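Local coordinates for protein 5'-nucleotidase SurE (Aquifex aeolicus, PDB 2WQK) that probably acts as a metal-dependent phosphatase, hydrolysing nucleoside 5'-monophosphates to a nucleoside and phosphate, at residues Thr3-Asn8 against Asp71-Gly76; Pro97-Asp102 against Asn161-Asn166; Gly174-Arg179 against Asp217-Leu222; Lys186-Lys191 against Ala204-Gly209. All blocks are in the same frame, centred on the assembly; numbering follows the deposited sequence. Where two conformers were deposited one is given.

In the fold
Contacts 1, 2 and 3 open in chain order and all reach the mixed sheet; contact 4 lies apart from it, in sequence between the two segments of contact 3. Contact 1 sets helix 69-80 against strand 3-7, which leads to the metal ligand Asp10. Contact 2, centred 21 Å away, ties the loop after strand 88-94 to strand 158-165, and its Asn98 side chain comes within about 6 Å of the bound sodium. Contact 3 touches contact 2 where the start of helix 217-222 meets the loop at Leu99-Gly100. Contact 4, centred 36 Å from contact 1, is a surface hairpin that meets a second and a third subunit; contacts 1 and 3 also touch the second.

Contact 1 of 4, residues Thr3-Asn8 against Asp71-Gly76; sequences TFLLVN and DCVHLG
Gly76 N hydrogen-bonds to Cys72 O over 2.8 Å, closing a turn of helix 69-80, and it is against this turn that Leu5 and Val7 of strand 3-7 rest. That bond lies within the helix; between helix and strand the contact is van der Waals packing. Leu5 packs mainly on helix backbone, with Val73 CG1 a little farther off: its CG stands anti to the backbone N (chi1 177°), which carries the two methyls forward, CD2 to 3.6 Å from Val73 O and CD1 to 4.1 Å from Gly76 CA. The glycine makes this approach possible, because a CB on residue 76 would fall only 2.8 Å from Leu5 CD1. Farther along the strand, Val7 crosses the side chain of Val73 at about a right angle. Val73 CG2 sits against the fork of the valine, 3.8 Å from Val7 CG1 and 4.0 Å from Val7 CG2, while Val7 CG1 also touches Cys72 CB. The segment axes approach to 8.7 Å and run at 152°, so that the helix returns nearly antiparallel to the strand it covers. Neighbouring strands share the interface, Val33 meeting Leu5 and Val89 meeting Val73, whereas Leu6 points away from this helix and packs on helix 15-24. Strand 3-7 therefore lies between helices on its two sides, with parallel strands 29-35 and 88-94 flanking it. This is the layered alpha/beta, Rossmann-like core of the SurE fold, in which the strand delivers the metal ligand Asp10, bound here to sodium, just beyond its C-terminal end.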
loop_
_atom_site.group_PDB
_atom_site.type_symbol
_atom_site.label_atom_id
_atom_site.label_comp_id
_atom_site.label_asym_id
_atom_site.label_seq_id
_atom_site.Cartn_x
_atom_site.Cartn_y
_atom_site.Cartn_z
ATOM N N THR A 3 7.746 -0.022 35.066
ATOM C CA THR A 3 7.002 0.553 33.966
ATOM C C THR A 3 7.379 -0.209 32.704
ATOM O O THR A 3 8.585 -0.502 32.494
ATOM C CB THR A 3 7.299 2.073 33.804
ATOM O OG1 THR A 3 6.936 2.772 35.009
ATOM C CG2 THR A 3 6.595 2.692 32.586
ATOM N N PHE A 4 6.351 -0.544 31.918
ATOM C CA PHE A 4 6.555 -1.262 30.651
ATOM C C PHE A 4 6.039 -0.413 29.510
ATOM O O PHE A 4 4.957 0.143 29.584
ATOM C CB PHE A 4 5.796 -2.584 30.648
ATOM C CG PHE A 4 5.897 -3.324 31.951
ATOM C CD1 PHE A 4 7.111 -3.766 32.404
ATOM C CD2 PHE A 4 4.771 -3.542 32.748
ATOM C CE1 PHE A 4 7.229 -4.424 33.604
ATOM C CE2 PHE A 4 4.907 -4.212 33.947
ATOM C CZ PHE A 4 6.121 -4.636 34.366
ATOM N N LEU A 5 6.821 -0.358 28.413
ATOM C CA LEU A 5 6.370 0.255 27.172
ATOM C C LEU A 5 5.947 -0.928 26.280
ATOM O O LEU A 5 6.786 -1.758 25.928
ATOM C CB LEU A 5 7.506 1.044 26.515
ATOM C CG LEU A 5 7.175 1.671 25.154
ATOM C CD1 LEU A 5 5.963 2.532 25.245
ATOM C CD2 LEU A 5 8.388 2.456 24.599
ATOM N N LEU A 6 4.660 -0.989 25.961
ATOM C CA LEU A 6 4.058 -2.106 25.246
ATOM C C LEU A 6 3.593 -1.628 23.891
ATOM O O LEU A 6 2.818 -0.663 23.768
ATOM C CB LEU A 6 2.856 -2.633 26.052
ATOM C CG LEU A 6 2.003 -3.734 25.410
ATOM C CD1 LEU A 6 2.834 -4.954 25.011
ATOM C CD2 LEU A 6 0.835 -4.150 26.310
ATOM N N VAL A 7 4.066 -2.324 22.852
ATOM C CA VAL A 7 3.746 -1.999 21.469
ATOM C C VAL A 7 3.270 -3.282 20.797
ATOM O O VAL A 7 3.364 -4.378 21.360
ATOM C CB VAL A 7 4.981 -1.425 20.719
ATOM C CG1 VAL A 7 5.562 -0.253 21.516
ATOM C CG2 VAL A 7 6.038 -2.514 20.449
ATOM N N ASN A 8 2.771 -3.147 19.572
ATOM C CA ASN A 8 2.520 -4.324 18.751
ATOM C C ASN A 8 2.550 -3.929 17.269
ATOM O O ASN A 8 2.869 -2.779 16.934
ATOM C CB ASN A 8 1.234 -5.067 19.119
ATOM C CG ASN A 8 -0.032 -4.412 18.543
ATOM O OD1 ASN A 8 -0.011 -3.255 18.120
ATOM N ND2 ASN A 8 -1.160 -5.149 18.574
ATOM N N ASP A 71 8.483 2.981 15.172
ATOM C CA ASP A 71 8.014 4.368 15.407
ATOM C C ASP A 71 7.412 4.434 16.833
ATOM O O ASP A 71 7.644 5.379 17.590
ATOM C CB ASP A 71 6.946 4.782 14.426
ATOM C CG ASP A 71 7.470 4.913 12.974
ATOM O OD1 ASP A 71 8.691 5.129 12.799
ATOM O OD2 ASP A 71 6.620 4.830 12.049
ATOM N N CYS A 72 6.611 3.429 17.147
ATOM C CA CYS A 72 5.906 3.409 18.442
ATOM C C CYS A 72 6.906 3.356 19.620
ATOM O O CYS A 72 6.711 4.022 20.654
ATOM C CB CYS A 72 4.911 2.241 18.509
ATOM S SG CYS A 72 3.521 2.383 17.418
ATOM N N VAL A 73 7.926 2.500 19.502
ATOM C CA VAL A 73 8.936 2.394 20.548
ATOM C C VAL A 73 9.682 3.712 20.719
ATOM O O VAL A 73 9.869 4.205 21.832
ATOM C CB VAL A 73 9.927 1.227 20.317
ATOM C CG1 VAL A 73 11.108 1.263 21.298
ATOM C CG2 VAL A 73 9.181 -0.125 20.275
ATOM N N HIS A 74 10.083 4.295 19.590
ATOM C CA HIS A 74 10.854 5.514 19.658
ATOM C C HIS A 74 10.039 6.713 20.163
ATOM O O HIS A 74 10.548 7.509 21.020
ATOM C CB HIS A 74 11.553 5.794 18.314
ATOM C CG HIS A 74 12.714 4.871 18.062
ATOM N ND1 HIS A 74 14.020 5.309 18.034
ATOM C CD2 HIS A 74 12.768 3.537 17.838
ATOM C CE1 HIS A 74 14.826 4.276 17.828
ATOM N NE2 HIS A 74 14.094 3.187 17.697
ATOM N N LEU A 75 8.806 6.850 19.676
ATOM C CA LEU A 75 7.939 7.942 20.181
ATOM C C LEU A 75 7.541 7.650 21.637
ATOM O O LEU A 75 7.412 8.573 22.458
ATOM C CB LEU A 75 6.698 8.136 19.311
ATOM C CG LEU A 75 6.959 8.747 17.918
ATOM C CD1 LEU A 75 5.686 8.775 17.099
ATOM C CD2 LEU A 75 7.583 10.168 17.996
ATOM N N GLY A 76 7.286 6.392 21.949
ATOM C CA GLY A 76 6.964 6.037 23.345
ATOM C C GLY A 76 8.064 6.437 24.308
ATOM O O GLY A 76 7.833 7.029 25.378
#

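Contact 2 of 4, residues Pro97-Asp102 against Asn161-Asn166; sequences PNLGED and NVNIPN. With SO4 (sulfate ion), chain C.
Asn98 presents both its backbone N and its backbone O to the side-chain amide of Asn163, which donates to the one acceptor and accepts from the one donor. Asn163 OD1 accepts from Asn98 N at 2.9 Å, the donor lying in the carbonyl plane on a lone pair. Asn163 ND2 returns a bond of 2.9 Å to Asn98 O, reaching it from 56° above the plane of that carbonyl. A second donor completes the grip: Asn161 ND2 meets Asn98 O at 2.9 Å, nearly in line with the C=O bond and in the plane of its own amide. One buried backbone oxygen is thus held by two amides. Leu99 CD2 lies over the flat of the Asn163 amide, 3.5 Å from Asn163 CG, so the group is held by packing as well as by its bonds. A leucine in place of Asn163 would probably leave Asn98 N without its acceptor and Asn98 O with only one of these two amide donors, in a buried setting. The side chain of Asn98 turns elsewhere: its ND2 bonds to Ser126 OG and, at 3.2 Å with a bent N-H...O angle of 137°, to sulfate O3. That anion, probably from the crystallisation liquor, is also held by Ser106 OG, Gly107 N and Thr108 OG1. The Asn98 side chain lies about 6 Å from the bound sodium, so the sulfate may mark where a substrate phosphate binds. Strand 158-165 runs between strands 122-128 and 225-232; Val221 of helix 217-222 packs on Leu99 and Asn163, placing Leu99 between helix and strand.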
loop_
_atom_site.group_PDB
_atom_site.type_symbol
_atom_site.label_atom_id
_atom_site.label_comp_id
_atom_site.label_asym_id
_atom_site.label_seq_id
_atom_site.Cartn_x
_atom_site.Cartn_y
_atom_site.Cartn_z
ATOM N N PRO A 97 2.424 -16.806 14.869
ATOM C CA PRO A 97 3.786 -17.058 15.317
ATOM C C PRO A 97 4.861 -16.242 14.622
ATOM O O PRO A 97 4.644 -15.732 13.512
ATOM C CB PRO A 97 3.995 -18.539 15.021
ATOM C CG PRO A 97 3.108 -18.770 13.855
ATOM C CD PRO A 97 1.900 -17.863 13.997
ATOM N N ASN A 98 6.015 -16.152 15.285
ATOM C CA ASN A 98 7.232 -15.610 14.687
ATOM C C ASN A 98 8.403 -16.519 15.029
ATOM O O ASN A 98 9.064 -16.368 16.076
ATOM C CB ASN A 98 7.429 -14.190 15.175
ATOM C CG ASN A 98 6.499 -13.228 14.467
ATOM O OD1 ASN A 98 6.576 -13.061 13.235
ATOM N ND2 ASN A 98 5.586 -12.600 15.227
ATOM N N LEU A 99 8.579 -17.536 14.171
ATOM C CA LEU A 99 9.507 -18.611 14.381
ATOM C C LEU A 99 10.543 -18.678 13.257
ATOM O O LEU A 99 10.294 -18.278 12.108
ATOM C CB LEU A 99 8.737 -19.945 14.367
ATOM C CG LEU A 99 7.757 -20.098 15.517
ATOM C CD1 LEU A 99 6.668 -21.139 15.189
ATOM C CD2 LEU A 99 8.459 -20.438 16.833
ATOM N N GLY A 100 11.680 -19.241 13.617
ATOM C CA GLY A 100 12.661 -19.627 12.618
ATOM C C GLY A 100 13.146 -18.465 11.782
ATOM O O GLY A 100 13.296 -17.332 12.242
ATOM N N GLU A 101 13.331 -18.755 10.506
ATOM C CA GLU A 101 13.878 -17.796 9.548
ATOM C C GLU A 101 13.027 -16.575 9.379
ATOM O O GLU A 101 13.501 -15.457 9.036
ATOM C CB GLU A 101 14.012 -18.456 8.161
ATOM C CG GLU A 101 15.022 -19.564 8.111
ATOM C CD GLU A 101 16.397 -19.137 8.603
ATOM O OE1 GLU A 101 16.640 -17.920 8.780
ATOM O OE2 GLU A 101 17.246 -20.030 8.812
ATOM N N ASP A 102 11.730 -16.740 9.602
ATOM C CA ASP A 102 10.775 -15.653 9.412
ATOM C C ASP A 102 10.828 -14.493 10.474
ATOM O O ASP A 102 10.203 -13.428 10.327
ATOM C CB ASP A 102 9.423 -16.297 9.162
ATOM C CG ASP A 102 9.435 -17.144 7.851
ATOM O OD1 ASP A 102 9.910 -16.624 6.800
ATOM O OD2 ASP A 102 9.017 -18.319 7.869
ATOM N N ASN A 161 12.748 -13.622 22.102
ATOM C CA ASN A 161 11.679 -13.932 21.187
ATOM C C ASN A 161 10.862 -15.109 21.701
ATOM O O ASN A 161 11.393 -16.194 21.844
ATOM C CB ASN A 161 12.170 -14.261 19.777
ATOM C CG ASN A 161 11.023 -14.342 18.813
ATOM O OD1 ASN A 161 10.124 -13.473 18.825
ATOM N ND2 ASN A 161 11.002 -15.414 17.988
ATOM N N VAL A 162 9.617 -14.816 22.122
ATOM C CA VAL A 162 8.793 -15.828 22.826
ATOM C C VAL A 162 7.603 -16.201 21.973
ATOM O O VAL A 162 6.902 -15.312 21.469
ATOM C CB VAL A 162 8.317 -15.282 24.192
ATOM C CG1 VAL A 162 7.483 -16.340 24.938
ATOM C CG2 VAL A 162 9.513 -14.826 25.042
ATOM N N ASN A 163 7.389 -17.516 21.779
ATOM C CA ASN A 163 6.187 -18.006 21.091
ATOM C C ASN A 163 5.454 -18.917 22.071
ATOM O O ASN A 163 6.092 -19.756 22.728
ATOM C CB ASN A 163 6.535 -18.780 19.816
ATOM C CG ASN A 163 6.891 -17.843 18.668
ATOM O OD1 ASN A 163 6.052 -17.574 17.797
ATOM N ND2 ASN A 163 8.166 -17.339 18.667
ATOM N N ILE A 164 4.137 -18.754 22.120
ATOM C CA ILE A 164 3.309 -19.514 23.077
ATOM C C ILE A 164 2.265 -20.309 22.325
ATOM O O ILE A 164 1.523 -19.759 21.537
ATOM C CB ILE A 164 2.589 -18.584 24.076
ATOM C CG1 ILE A 164 3.542 -17.570 24.723
ATOM C CG2 ILE A 164 1.813 -19.399 25.131
ATOM C CD1 ILE A 164 3.628 -16.199 23.937
ATOM N N PRO A 165 2.195 -21.624 22.585
ATOM C CA PRO A 165 1.127 -22.435 21.993
ATOM C C PRO A 165 -0.281 -21.964 22.361
ATOM O O PRO A 165 -0.492 -21.434 23.447
ATOM C CB PRO A 165 1.337 -23.817 22.642
ATOM C CG PRO A 165 2.605 -23.866 23.229
ATOM C CD PRO A 165 3.084 -22.422 23.433
ATOM N N ASN A 166 -1.230 -22.210 21.460
ATOM C CA ASN A 166 -2.613 -21.854 21.700
ATOM C C ASN A 166 -3.288 -22.902 22.558
ATOM O O ASN A 166 -4.066 -23.722 22.056
ATOM C CB ASN A 166 -3.362 -21.675 20.393
ATOM C CG ASN A 166 -4.733 -21.099 20.588
ATOM O OD1 ASN A 166 -4.970 -20.400 21.560
ATOM N ND2 ASN A 166 -5.645 -21.376 19.650
HETATM S S SO4 C . 4.201 -9.567 12.589
HETATM O O1 SO4 C . 3.319 -10.685 12.258
HETATM O O2 SO4 C . 3.325 -8.424 13.001
HETATM O O3 SO4 C . 5.023 -9.877 13.702
HETATM O O4 SO4 C . 5.036 -9.147 11.419
#

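Contact 3 of 4, residues Gly174-Arg179 against Asp217-Leu222; sequences GIKVTR and DYWAVL
Asp217 begins the short helix 217-222, which lies across the end of strand 174-177, the edge strand of the mixed sheet within this chain. Its backbone N bonds to Arg179 O at 2.9 Å, approaching nearly end-on to the carbonyl (C=O...N 165°) and so tying the first turn to the loop that leaves the strand. The carboxylate folds back over the helix start, CG lying between the backbone N and the carbonyl carbon (chi1 51°). From there OD1 takes Tyr218 N at 2.8 Å, met from above the carboxylate plane, and also Gly181 N, while OD2 serves Gly100 N. Next along the helix, the indole of Trp219 reaches out to Lys176: its CZ3 lies 3.9 Å from Lys176 CE, where the lysine chain, bent at chi3 and chi4, passes obliquely by the ring. Ala220 then faces the strand directly, its small side chain letting Thr178 come close. The hydroxyl of Thr178 is turned instead to Thr229 OG1 and Ser227 OG on strand 225-232, which leaves Thr178 CG2 as the branch touching Ala220 CB, at 3.7 Å.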
loop_
_atom_site.group_PDB
_atom_site.type_symbol
_atom_site.label_atom_id
_atom_site.label_comp_id
_atom_site.label_asym_id
_atom_site.label_seq_id
_atom_site.Cartn_x
_atom_site.Cartn_y
_atom_site.Cartn_z
ATOM N N GLY A 174 5.349 -26.488 29.695
ATOM C CA GLY A 174 6.483 -25.907 30.344
ATOM C C GLY A 174 7.013 -24.826 29.415
ATOM O O GLY A 174 6.403 -24.535 28.392
ATOM N N ILE A 175 8.132 -24.277 29.834
ATOM C CA ILE A 175 8.858 -23.234 29.073
ATOM C C ILE A 175 10.230 -23.807 28.767
ATOM O O ILE A 175 10.928 -24.303 29.662
ATOM C CB ILE A 175 8.978 -21.929 29.916
ATOM C CG1 ILE A 175 7.580 -21.385 30.302
ATOM C CG2 ILE A 175 9.824 -20.828 29.196
ATOM C CD1 ILE A 175 7.621 -20.203 31.232
ATOM N N LYS A 176 10.641 -23.672 27.501
ATOM C CA LYS A 176 11.939 -24.106 27.038
ATOM C C LYS A 176 12.706 -22.948 26.391
ATOM O O LYS A 176 12.157 -22.210 25.593
ATOM C CB LYS A 176 11.778 -25.213 25.990
ATOM C CG LYS A 176 11.233 -26.533 26.567
ATOM C CD LYS A 176 11.042 -27.562 25.487
ATOM C CE LYS A 176 12.353 -28.115 24.991
ATOM N NZ LYS A 176 13.222 -28.730 26.051
ATOM N N VAL A 177 13.974 -22.878 26.735
ATOM C CA VAL A 177 14.942 -22.045 26.027
ATOM C C VAL A 177 15.294 -22.780 24.723
ATOM O O VAL A 177 15.640 -23.961 24.747
ATOM C CB VAL A 177 16.193 -21.794 26.876
ATOM C CG1 VAL A 177 17.308 -21.088 26.053
ATOM C CG2 VAL A 177 15.815 -21.033 28.149
ATOM N N THR A 178 15.199 -22.075 23.595
ATOM C CA THR A 178 15.269 -22.675 22.266
ATOM C C THR A 178 16.227 -21.857 21.358
ATOM O O THR A 178 16.560 -20.699 21.650
ATOM C CB THR A 178 13.883 -22.668 21.597
ATOM O OG1 THR A 178 13.420 -21.328 21.514
ATOM C CG2 THR A 178 12.869 -23.550 22.375
ATOM N N ARG A 179 16.695 -22.512 20.296
ATOM C CA ARG A 179 17.346 -21.809 19.195
ATOM C C ARG A 179 16.370 -21.508 18.064
ATOM O O ARG A 179 15.346 -22.158 17.913
ATOM C CB ARG A 179 18.536 -22.630 18.651
ATOM C CG ARG A 179 18.193 -23.939 17.967
ATOM C CD ARG A 179 19.423 -24.629 17.416
ATOM N NE ARG A 179 19.058 -25.833 16.653
ATOM C CZ ARG A 179 18.863 -27.016 17.165
ATOM N NH1 ARG A 179 18.945 -27.186 18.473
ATOM N NH2 ARG A 179 18.543 -28.039 16.340
ATOM N N ASP A 217 12.817 -23.558 18.301
ATOM C CA ASP A 217 11.568 -22.867 18.603
ATOM C C ASP A 217 10.345 -23.621 18.065
ATOM O O ASP A 217 9.355 -23.833 18.781
ATOM C CB ASP A 217 11.624 -21.387 18.136
ATOM C CG ASP A 217 12.066 -21.169 16.663
ATOM O OD1 ASP A 217 12.308 -22.147 15.909
ATOM O OD2 ASP A 217 12.098 -19.945 16.306
ATOM N N TYR A 218 10.427 -24.061 16.821
ATOM C CA TYR A 218 9.310 -24.798 16.208
ATOM C C TYR A 218 8.986 -26.047 17.017
ATOM O O TYR A 218 7.812 -26.322 17.322
ATOM C CB TYR A 218 9.667 -25.263 14.802
ATOM C CG TYR A 218 9.734 -24.225 13.741
ATOM C CD1 TYR A 218 8.589 -23.742 13.150
ATOM C CD2 TYR A 218 10.964 -23.774 13.280
ATOM C CE1 TYR A 218 8.658 -22.790 12.112
ATOM C CE2 TYR A 218 11.032 -22.857 12.287
ATOM C CZ TYR A 218 9.880 -22.387 11.685
ATOM O OH TYR A 218 10.029 -21.443 10.701
ATOM N N TRP A 219 10.008 -26.827 17.353
ATOM C CA TRP A 219 9.726 -28.107 18.068
ATOM C C TRP A 219 9.028 -27.830 19.383
ATOM O O TRP A 219 8.064 -28.520 19.753
ATOM C CB TRP A 219 11.014 -28.912 18.303
ATOM C CG TRP A 219 10.789 -30.274 18.900
ATOM C CD1 TRP A 219 10.743 -31.464 18.219
ATOM C CD2 TRP A 219 10.565 -30.590 20.285
ATOM N NE1 TRP A 219 10.488 -32.482 19.107
ATOM C CE2 TRP A 219 10.398 -31.985 20.374
ATOM C CE3 TRP A 219 10.509 -29.836 21.460
ATOM C CZ2 TRP A 219 10.124 -32.622 21.573
ATOM C CZ3 TRP A 219 10.251 -30.489 22.670
ATOM C CH2 TRP A 219 10.077 -31.861 22.712
ATOM N N ALA A 220 9.476 -26.805 20.111
ATOM C CA ALA A 220 8.920 -26.523 21.442
ATOM C C ALA A 220 7.427 -26.258 21.307
ATOM O O ALA A 220 6.611 -26.899 22.003
ATOM C CB ALA A 220 9.651 -25.309 22.081
ATOM N N VAL A 221 7.030 -25.334 20.437
ATOM C CA VAL A 221 5.614 -24.954 20.346
ATOM C C VAL A 221 4.755 -26.074 19.744
ATOM O O VAL A 221 3.600 -26.246 20.164
ATOM C CB VAL A 221 5.402 -23.607 19.627
ATOM C CG1 VAL A 221 6.025 -22.484 20.469
ATOM C CG2 VAL A 221 5.954 -23.625 18.208
ATOM N N LEU A 222 5.304 -26.819 18.789
ATOM C CA LEU A 222 4.586 -27.959 18.185
ATOM C C LEU A 222 4.256 -29.017 19.237
ATOM O O LEU A 222 3.281 -29.798 19.081
ATOM C CB LEU A 222 5.400 -28.576 17.037
ATOM C CG LEU A 222 5.310 -27.834 15.696
ATOM C CD1 LEU A 222 6.475 -28.227 14.728
ATOM C CD2 LEU A 222 3.902 -28.038 15.025
#

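Contact 4 of 4, residues Lys186-Lys191 against Ala204-Gly209; sequences KERVFK and AAEEFG
Lys186 and Glu206 form an antiparallel hydrogen-bonded pair in the beta hairpin of strands 186-193 and 199-206. Lys186 N gives a nearly straight bond of 2.8 Å to Glu206 O, and Glu206 N returns one of the same length to Lys186 O. Two residues on, Arg188 and Ala204 repeat the pattern, with Ala204 N at 2.7 Å from Arg188 O and Arg188 N at 3.0 Å from Ala204 O. Between these pairs, Glu187 faces Ala205 in a non-hydrogen-bonded pair, where Glu187 CA makes a CH...O contact of 3.4 Å with Ala204 O.

Side chains gather on the face shared by Lys186, Arg188, Ala204 and Glu206. Phe190 turns its edge to Ala204, CE2 lying 3.5 Å from Ala204 CB and near the ring plane. At the same edge Glu206 OE2 lies in the ring plane, 3.5 Å from Phe190 CE2, with ring and carboxylate planes 54° apart. Arg188, extended from CG to NE, lays its guanidinium over the ring, NH1 standing 3.8 Å above the ring centre. An alanine at Phe190 would probably leave the Arg188 guanidinium without the ring it lies over, and the Ala204 methyl and Glu206 OE2 without the edge they meet. At the hairpin base, Lys186 CG passes 3.6 Å from Glu207 OE1, with opposite charges nearby that may attract weakly.

Beyond this layer, other subunits contact both faces of the hairpin. Pro195 of a third subunit packs on Phe190 and Ala204, and Tyr196 OH of that subunit bonds to Ala205 N. On the other face, Glu187 OE1 is shared by two groups of a second subunit, a hydrogen bond with His74 ND1 and a salt bridge with Arg78 NE.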
loop_
_atom_site.group_PDB
_atom_site.type_symbol
_atom_site.label_atom_id
_atom_site.label_comp_id
_atom_site.label_asym_id
_atom_site.label_seq_id
_atom_site.Cartn_x
_atom_site.Cartn_y
_atom_site.Cartn_z
ATOM N N LYS A 186 8.334 -27.928 3.809
ATOM C CA LYS A 186 8.897 -28.193 2.490
ATOM C C LYS A 186 8.274 -27.206 1.501
ATOM O O LYS A 186 7.064 -27.039 1.439
ATOM C CB LYS A 186 8.550 -29.614 2.040
ATOM C CG LYS A 186 9.265 -30.707 2.813
ATOM C CD LYS A 186 10.609 -31.050 2.191
ATOM C CE LYS A 186 11.336 -32.130 2.978
ATOM N NZ LYS A 186 11.770 -31.645 4.319
ATOM N N GLU A 187 9.113 -26.551 0.721
ATOM C CA GLU A 187 8.647 -25.581 -0.256
ATOM C C GLU A 187 8.433 -26.251 -1.612
ATOM O O GLU A 187 9.308 -26.922 -2.135
ATOM C CB GLU A 187 9.674 -24.455 -0.350
ATOM C CG GLU A 187 9.348 -23.354 -1.298
ATOM C CD GLU A 187 10.249 -22.144 -1.064
ATOM O OE1 GLU A 187 11.268 -22.029 -1.749
ATOM O OE2 GLU A 187 9.958 -21.327 -0.154
ATOM N N ARG A 188 7.261 -26.032 -2.187
ATOM C CA ARG A 188 6.952 -26.527 -3.526
ATOM C C ARG A 188 6.305 -25.400 -4.323
ATOM O O ARG A 188 5.421 -24.728 -3.794
ATOM C CB ARG A 188 5.969 -27.693 -3.420
ATOM C CG ARG A 188 5.911 -28.591 -4.631
ATOM C CD ARG A 188 4.636 -29.467 -4.578
ATOM N NE ARG A 188 4.333 -30.313 -5.751
ATOM C CZ ARG A 188 4.304 -29.944 -7.037
ATOM N NH1 ARG A 188 4.611 -28.716 -7.446
ATOM N NH2 ARG A 188 3.975 -30.854 -7.955
ATOM N N VAL A 189 6.726 -25.210 -5.570
ATOM C CA VAL A 189 6.140 -24.174 -6.438
ATOM C C VAL A 189 5.200 -24.839 -7.433
ATOM O O VAL A 189 5.555 -25.856 -8.075
ATOM C CB VAL A 189 7.220 -23.349 -7.181
ATOM C CG1 VAL A 189 6.576 -22.319 -8.073
ATOM C CG2 VAL A 189 8.187 -22.714 -6.165
ATOM N N PHE A 190 3.982 -24.314 -7.500
ATOM C CA PHE A 190 2.939 -24.812 -8.429
ATOM C C PHE A 190 2.850 -23.813 -9.582
ATOM O O PHE A 190 2.885 -22.612 -9.350
ATOM C CB PHE A 190 1.602 -24.929 -7.716
ATOM C CG PHE A 190 1.556 -26.046 -6.683
ATOM C CD1 PHE A 190 0.966 -27.260 -6.989
ATOM C CD2 PHE A 190 2.121 -25.884 -5.423
ATOM C CE1 PHE A 190 0.934 -28.294 -6.053
ATOM C CE2 PHE A 190 2.098 -26.914 -4.477
ATOM C CZ PHE A 190 1.493 -28.122 -4.792
ATOM N N LYS A 191 2.751 -24.308 -10.814
ATOM C CA LYS A 191 2.660 -23.488 -12.005
ATOM C C LYS A 191 1.223 -23.530 -12.536
ATOM O O LYS A 191 0.586 -24.611 -12.598
ATOM C CB LYS A 191 3.592 -24.008 -13.118
ATOM C CG LYS A 191 3.675 -23.102 -14.323
ATOM C CD LYS A 191 4.716 -23.579 -15.323
ATOM C CE LYS A 191 4.783 -22.684 -16.539
ATOM N NZ LYS A 191 5.741 -23.265 -17.567
ATOM N N ALA A 204 4.119 -22.843 -2.317
ATOM C CA ALA A 204 3.376 -23.544 -1.268
ATOM C C ALA A 204 4.293 -24.051 -0.177
ATOM O O ALA A 204 5.410 -24.507 -0.464
ATOM C CB ALA A 204 2.583 -24.718 -1.847
ATOM N N ALA A 205 3.794 -24.002 1.057
ATOM C CA ALA A 205 4.447 -24.602 2.216
ATOM C C ALA A 205 3.739 -25.951 2.518
ATOM O O ALA A 205 2.526 -25.972 2.741
ATOM C CB ALA A 205 4.359 -23.675 3.417
ATOM N N GLU A 206 4.502 -27.046 2.481
ATOM C CA GLU A 206 3.998 -28.419 2.619
ATOM C C GLU A 206 4.595 -29.068 3.861
ATOM O O GLU A 206 5.664 -28.671 4.310
ATOM C CB GLU A 206 4.425 -29.263 1.409
ATOM C CG GLU A 206 4.006 -28.735 0.017
ATOM C CD GLU A 206 2.507 -28.828 -0.252
ATOM O OE1 GLU A 206 1.778 -29.449 0.552
ATOM O OE2 GLU A 206 2.055 -28.271 -1.279
ATOM N N GLU A 207 3.926 -30.093 4.395
ATOM C CA GLU A 207 4.478 -30.882 5.498
ATOM C C GLU A 207 4.978 -30.038 6.685
ATOM O O GLU A 207 6.078 -30.269 7.194
ATOM C CB GLU A 207 5.620 -31.761 4.976
ATOM C CG GLU A 207 5.236 -32.627 3.762
ATOM C CD GLU A 207 6.388 -33.479 3.241
ATOM O OE1 GLU A 207 7.435 -33.576 3.925
ATOM O OE2 GLU A 207 6.248 -34.064 2.138
ATOM N N PHE A 208 4.157 -29.091 7.146
ATOM C CA PHE A 208 4.544 -28.229 8.280
ATOM C C PHE A 208 4.841 -29.027 9.557
ATOM O O PHE A 208 3.994 -29.806 10.036
ATOM C CB PHE A 208 3.486 -27.157 8.600
ATOM C CG PHE A 208 3.974 -26.113 9.590
ATOM C CD1 PHE A 208 4.756 -25.033 9.159
ATOM C CD2 PHE A 208 3.681 -26.229 10.958
ATOM C CE1 PHE A 208 5.224 -24.076 10.065
ATOM C CE2 PHE A 208 4.149 -25.278 11.882
ATOM C CZ PHE A 208 4.918 -24.196 11.435
ATOM N N GLY A 209 6.050 -28.856 10.085
ATOM C CA GLY A 209 6.453 -29.498 11.335
ATOM C C GLY A 209 6.729 -30.998 11.290
ATOM O O GLY A 209 7.028 -31.610 12.329
#